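Local atomic coordinates of TonB-dependent siderophore receptor (PDB entry 5NEC), a protein that probably takes up iron-loaded siderophores across the outer membrane of Pseudomonas aeruginosa, using energy relayed by TonB. Residues S250-S253 and P257-P260; H308-W313 and D375-D380. All coordinates share one frame; numbering follows the deposited sequence.

Contact 1: residues S250-S253 and P257-P260; sequences SDRS and PDKP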
loop_
_atom_site.group_PDB
_atom_site.type_symbol
_atom_site.label_atom_id
_atom_site.label_comp_id
_atom_site.label_asym_id
_atom_site.label_seq_id
_atom_site.Cartn_x
_atom_site.Cartn_y
_atom_site.Cartn_z
ATOM N N SER A 250 14.885 31.351 -7.089
ATOM C CA SER A 250 16.323 31.596 -7.110
ATOM C C SER A 250 17.021 31.287 -5.778
ATOM O O SER A 250 18.159 30.831 -5.790
ATOM C CB SER A 250 16.590 33.048 -7.498
ATOM O OG SER A 250 15.930 33.917 -6.588
ATOM N N ASP A 251 16.356 31.508 -4.644
ATOM C CA ASP A 251 16.965 31.238 -3.326
ATOM C C ASP A 251 16.488 29.914 -2.696
ATOM O O ASP A 251 16.462 29.805 -1.480
ATOM C CB ASP A 251 16.687 32.409 -2.377
ATOM C CG ASP A 251 15.208 32.530 -1.998
ATOM O OD1 ASP A 251 14.340 32.006 -2.753
ATOM O OD2 ASP A 251 14.925 33.139 -0.934
ATOM N N ARG A 252 16.107 28.921 -3.502
ATOM C CA ARG A 252 15.586 27.673 -2.947
ATOM C C ARG A 252 16.660 26.979 -2.104
ATOM O O ARG A 252 17.790 26.833 -2.540
ATOM C CB ARG A 252 15.115 26.727 -4.058
ATOM C CG ARG A 252 14.467 25.441 -3.530
ATOM C CD ARG A 252 14.515 24.297 -4.516
ATOM N NE ARG A 252 13.388 24.345 -5.438
ATOM C CZ ARG A 252 13.176 23.467 -6.413
ATOM N NH1 ARG A 252 14.018 22.463 -6.592
ATOM N NH2 ARG A 252 12.113 23.593 -7.202
ATOM N N SER A 253 16.294 26.550 -0.902
ATOM C CA SER A 253 17.215 25.819 -0.010
ATOM C C SER A 253 16.406 25.147 1.102
ATOM O O SER A 253 15.177 25.292 1.152
ATOM C CB SER A 253 18.257 26.773 0.606
ATOM O OG SER A 253 17.647 27.647 1.563
ATOM N N PRO A 257 12.296 26.387 1.344
ATOM C CA PRO A 257 11.985 25.312 0.414
ATOM C C PRO A 257 10.851 25.680 -0.536
ATOM O O PRO A 257 10.026 26.500 -0.188
ATOM C CB PRO A 257 11.583 24.157 1.355
ATOM C CG PRO A 257 11.014 24.832 2.540
ATOM C CD PRO A 257 11.861 26.059 2.715
ATOM N N ASP A 258 10.817 25.053 -1.707
ATOM C CA ASP A 258 9.728 25.266 -2.676
ATOM C C ASP A 258 8.574 24.252 -2.578
ATOM O O ASP A 258 8.760 23.121 -2.167
ATOM C CB ASP A 258 10.268 25.297 -4.106
ATOM C CG ASP A 258 10.786 26.681 -4.517
ATOM O OD1 ASP A 258 10.092 27.709 -4.265
ATOM O OD2 ASP A 258 11.867 26.734 -5.144
ATOM N N LYS A 259 7.391 24.706 -2.964
ATOM C CA LYS A 259 6.180 23.910 -3.006
ATOM C C LYS A 259 5.511 24.006 -4.413
ATOM O O LYS A 259 5.944 24.796 -5.243
ATOM C CB LYS A 259 5.242 24.373 -1.891
ATOM C CG LYS A 259 4.746 25.802 -2.037
ATOM C CD LYS A 259 3.653 26.079 -1.018
ATOM C CE LYS A 259 2.869 27.340 -1.333
ATOM N NZ LYS A 259 1.428 27.103 -0.991
ATOM N N PRO A 260 4.472 23.185 -4.683
ATOM C CA PRO A 260 3.920 23.201 -6.038
ATOM C C PRO A 260 3.427 24.563 -6.468
ATOM O O PRO A 260 2.909 25.293 -5.659
ATOM C CB PRO A 260 2.750 22.210 -5.959
ATOM C CG PRO A 260 3.159 21.263 -4.901
ATOM C CD PRO A 260 3.874 22.106 -3.880
#
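S253 and P257 bring the chain back on itself within the long loop between strands 244-245 and 276-291 of the TonB-dependent receptor barrel, their CA atoms 5.3 Å apart. Neither segment is helix or strand. The carbonyl O of S253 lies 3.1 Å from N of P257, but a proline nitrogen has no hydrogen to give, so this approach is not a hydrogen bond. Polar side chains bond nearby: OG of S253 accepts from N of H255 within the turn, and R252 forms a salt bridge with D258.

R252 extends with CG anti to its own backbone N (chi1 -176°) and then bends at chi3 (-86°), which turns its guanidinium across the carboxylate; the two planes stand 76° apart. An arginine suits this place because it has more than one donor: NH2 reaches the carbonyl of A247 while NE serves D258. The buried aspartate is likewise shared, its OD1 bonding to OG of S249. D258 also pairs through its backbone with T672 and Y674, joining this loop to the start of strand 674-688. NE of R252 meets OD2 of D258 at 2.8 Å, close to the guanidinium plane, on the anti lone pair of that oxygen.

Contact 2: residues H308-W313 and D375-D380; sequences HQDYLW and DGYIVD
D310 meets Y377 over the intervening strand of the barrel wall, at the head of a small contact that continues through Y311 and L312. The strands 308-313 and 377-379 run nearly parallel, at 16°, with axes 10.0 Å apart. That spacing belongs to next-but-one neighbours in an antiparallel barrel, so side chains have to bridge the strand between them.

D310 directs CG anti to its backbone N (chi1 -172°), and its carboxylate takes a hydrogen bond from the phenol of Y377. OH to OD1 of D310 measures 2.4 Å, very short, and the exact value is doubtful. Carboxylate and ring are almost coplanar, 18° apart, and OD1 lies at the ring's edge rather than over a face. Tyrosine suits the task: its long, rigid ring carries a donor beyond the middle strand, where a compact aspartate can accept it.

Y311 turns its own side chain to the other face of the strand, toward P90 in the plug region, and presents only its backbone here; its O is 4.2 Å from CE2 of Y377, again at the ring edge.

L312 returns to the face of D310. Its CD1 approaches CG2 of V379 at 4.4 Å, a loose apolar touch between branched side chains that need no polar partner.

The intervening strand is 327-354, whose V336 touches both D310 and Y377 and whose N334 accepts a hydrogen bond from the backbone N of Y377 through OD1. On its other flank 308-313 pairs with strand 276-291, where the side chains of D310 and L312 touch F276, while I419 of strand 419-421 touches L312 and Y377.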
loop_
_atom_site.group_PDB
_atom_site.type_symbol
_atom_site.label_atom_id
_atom_site.label_comp_id
_atom_site.label_asym_id
_atom_site.label_seq_id
_atom_site.Cartn_x
_atom_site.Cartn_y
_atom_site.Cartn_z
ATOM N N HIS A 308 3.844 -7.451 -15.934
ATOM C CA HIS A 308 4.351 -6.637 -17.014
ATOM C C HIS A 308 3.910 -5.183 -16.776
ATOM O O HIS A 308 2.776 -4.921 -16.350
ATOM C CB HIS A 308 3.826 -7.150 -18.357
ATOM C CG HIS A 308 4.346 -6.384 -19.533
ATOM N ND1 HIS A 308 5.690 -6.330 -19.861
ATOM C CD2 HIS A 308 3.707 -5.615 -20.448
ATOM C CE1 HIS A 308 5.850 -5.579 -20.935
ATOM N NE2 HIS A 308 4.663 -5.140 -21.316
ATOM N N GLN A 309 4.813 -4.246 -17.032
ATOM C CA GLN A 309 4.510 -2.826 -17.000
ATOM C C GLN A 309 5.085 -2.136 -18.219
ATOM O O GLN A 309 6.238 -2.340 -18.581
ATOM C CB GLN A 309 5.079 -2.201 -15.749
ATOM C CG GLN A 309 4.280 -2.571 -14.532
ATOM C CD GLN A 309 4.921 -2.080 -13.264
ATOM O OE1 GLN A 309 6.146 -1.952 -13.194
ATOM N NE2 GLN A 309 4.093 -1.796 -12.235
ATOM N N ASP A 310 4.258 -1.320 -18.847
ATOM C CA ASP A 310 4.614 -0.574 -20.032
ATOM C C ASP A 310 4.046 0.861 -19.841
ATOM O O ASP A 310 2.835 1.113 -20.070
ATOM C CB ASP A 310 4.058 -1.316 -21.254
ATOM C CG ASP A 310 4.519 -0.734 -22.573
ATOM O OD1 ASP A 310 5.443 0.111 -22.631
ATOM O OD2 ASP A 310 3.919 -1.120 -23.585
ATOM N N TYR A 311 4.926 1.755 -19.363
ATOM C CA TYR A 311 4.578 3.108 -18.921
ATOM C C TYR A 311 5.360 4.148 -19.715
ATOM O O TYR A 311 6.558 3.985 -19.912
ATOM C CB TYR A 311 4.940 3.323 -17.439
ATOM C CG TYR A 311 4.218 2.488 -16.397
ATOM C CD1 TYR A 311 3.176 1.615 -16.731
ATOM C CD2 TYR A 311 4.559 2.590 -15.042
ATOM C CE1 TYR A 311 2.518 0.871 -15.764
ATOM C CE2 TYR A 311 3.891 1.848 -14.064
ATOM C CZ TYR A 311 2.878 0.994 -14.434
ATOM O OH TYR A 311 2.201 0.244 -13.508
ATOM N N LEU A 312 4.679 5.216 -20.131
ATOM C CA LEU A 312 5.292 6.421 -20.701
ATOM C C LEU A 312 4.472 7.645 -20.284
ATOM O O LEU A 312 3.292 7.769 -20.650
ATOM C CB LEU A 312 5.320 6.342 -22.219
ATOM C CG LEU A 312 5.688 7.591 -23.043
ATOM C CD1 LEU A 312 7.055 8.043 -22.666
ATOM C CD2 LEU A 312 5.656 7.330 -24.536
ATOM N N TRP A 313 5.094 8.559 -19.549
ATOM C CA TRP A 313 4.359 9.685 -18.987
ATOM C C TRP A 313 5.182 10.973 -19.022
ATOM O O TRP A 313 6.377 10.956 -19.329
ATOM C CB TRP A 313 3.878 9.344 -17.568
ATOM C CG TRP A 313 4.920 9.376 -16.510
ATOM C CD1 TRP A 313 5.132 10.379 -15.630
ATOM C CD2 TRP A 313 5.879 8.360 -16.205
ATOM N NE1 TRP A 313 6.178 10.070 -14.793
ATOM C CE2 TRP A 313 6.651 8.827 -15.113
ATOM C CE3 TRP A 313 6.153 7.086 -16.728
ATOM C CZ2 TRP A 313 7.703 8.069 -14.543
ATOM C CZ3 TRP A 313 7.194 6.341 -16.156
ATOM C CH2 TRP A 313 7.957 6.842 -15.083
ATOM N N ASP A 375 13.681 -2.453 -19.302
ATOM C CA ASP A 375 14.010 -1.780 -20.565
ATOM C C ASP A 375 13.341 -0.389 -20.557
ATOM O O ASP A 375 12.973 0.096 -19.512
ATOM C CB ASP A 375 13.560 -2.652 -21.753
ATOM C CG ASP A 375 14.304 -2.305 -23.076
ATOM O OD1 ASP A 375 15.549 -2.239 -23.074
ATOM O OD2 ASP A 375 13.639 -2.093 -24.124
ATOM N N GLY A 376 13.221 0.264 -21.703
ATOM C CA GLY A 376 12.554 1.546 -21.806
ATOM C C GLY A 376 12.380 1.970 -23.251
ATOM O O GLY A 376 12.499 1.150 -24.150
ATOM N N TYR A 377 12.094 3.253 -23.457
ATOM C CA TYR A 377 11.916 3.852 -24.768
ATOM C C TYR A 377 12.951 4.962 -24.968
ATOM O O TYR A 377 13.469 5.492 -24.011
ATOM C CB TYR A 377 10.522 4.472 -24.903
ATOM C CG TYR A 377 9.375 3.502 -24.884
ATOM C CD1 TYR A 377 8.960 2.845 -26.054
ATOM C CD2 TYR A 377 8.678 3.244 -23.709
ATOM C CE1 TYR A 377 7.900 1.947 -26.048
ATOM C CE2 TYR A 377 7.616 2.347 -23.688
ATOM C CZ TYR A 377 7.237 1.697 -24.859
ATOM O OH TYR A 377 6.172 0.833 -24.823
ATOM N N ILE A 378 13.257 5.272 -26.223
ATOM C CA ILE A 378 14.055 6.407 -26.621
ATOM C C ILE A 378 13.083 7.348 -27.297
ATOM O O ILE A 378 12.422 6.957 -28.246
ATOM C CB ILE A 378 15.141 5.994 -27.649
ATOM C CG1 ILE A 378 16.135 5.010 -27.039
ATOM C CG2 ILE A 378 15.873 7.208 -28.224
ATOM C CD1 ILE A 378 16.714 4.093 -28.097
ATOM N N VAL A 379 12.997 8.581 -26.810
ATOM C CA VAL A 379 11.945 9.511 -27.234
ATOM C C VAL A 379 12.556 10.878 -27.559
ATOM O O VAL A 379 13.330 11.407 -26.782
ATOM C CB VAL A 379 10.888 9.716 -26.141
ATOM C CG1 VAL A 379 9.715 10.547 -26.657
ATOM C CG2 VAL A 379 10.394 8.381 -25.586
ATOM N N ASP A 380 12.199 11.449 -28.700
ATOM C CA ASP A 380 12.633 12.795 -29.041
ATOM C C ASP A 380 11.728 13.837 -28.373
ATOM O O ASP A 380 10.571 14.006 -28.773
ATOM C CB ASP A 380 12.608 12.983 -30.563
ATOM C CG ASP A 380 13.261 14.285 -31.018
ATOM O OD1 ASP A 380 13.866 15.021 -30.186
ATOM O OD2 ASP A 380 13.167 14.540 -32.240
#

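Overall arrangement
Contact 1 lies within a loop, whereas contact 2 lies on the barrel wall itself. Their centres are 30 Å apart and their nearest atoms about 15 Å, so they do not touch. They follow one another along the chain: the loop holding 250-253 and 257-260 leads into strand 276-291, which then pairs with the strand carrying 308-313. The long connections beside both, as in TonB-dependent receptors generally, suggest that they lie toward the extracellular side. Contact 1 meets residues distant in sequence, while contact 2 stays among neighbouring strands. No siderophore-binding role can be assigned to either contact.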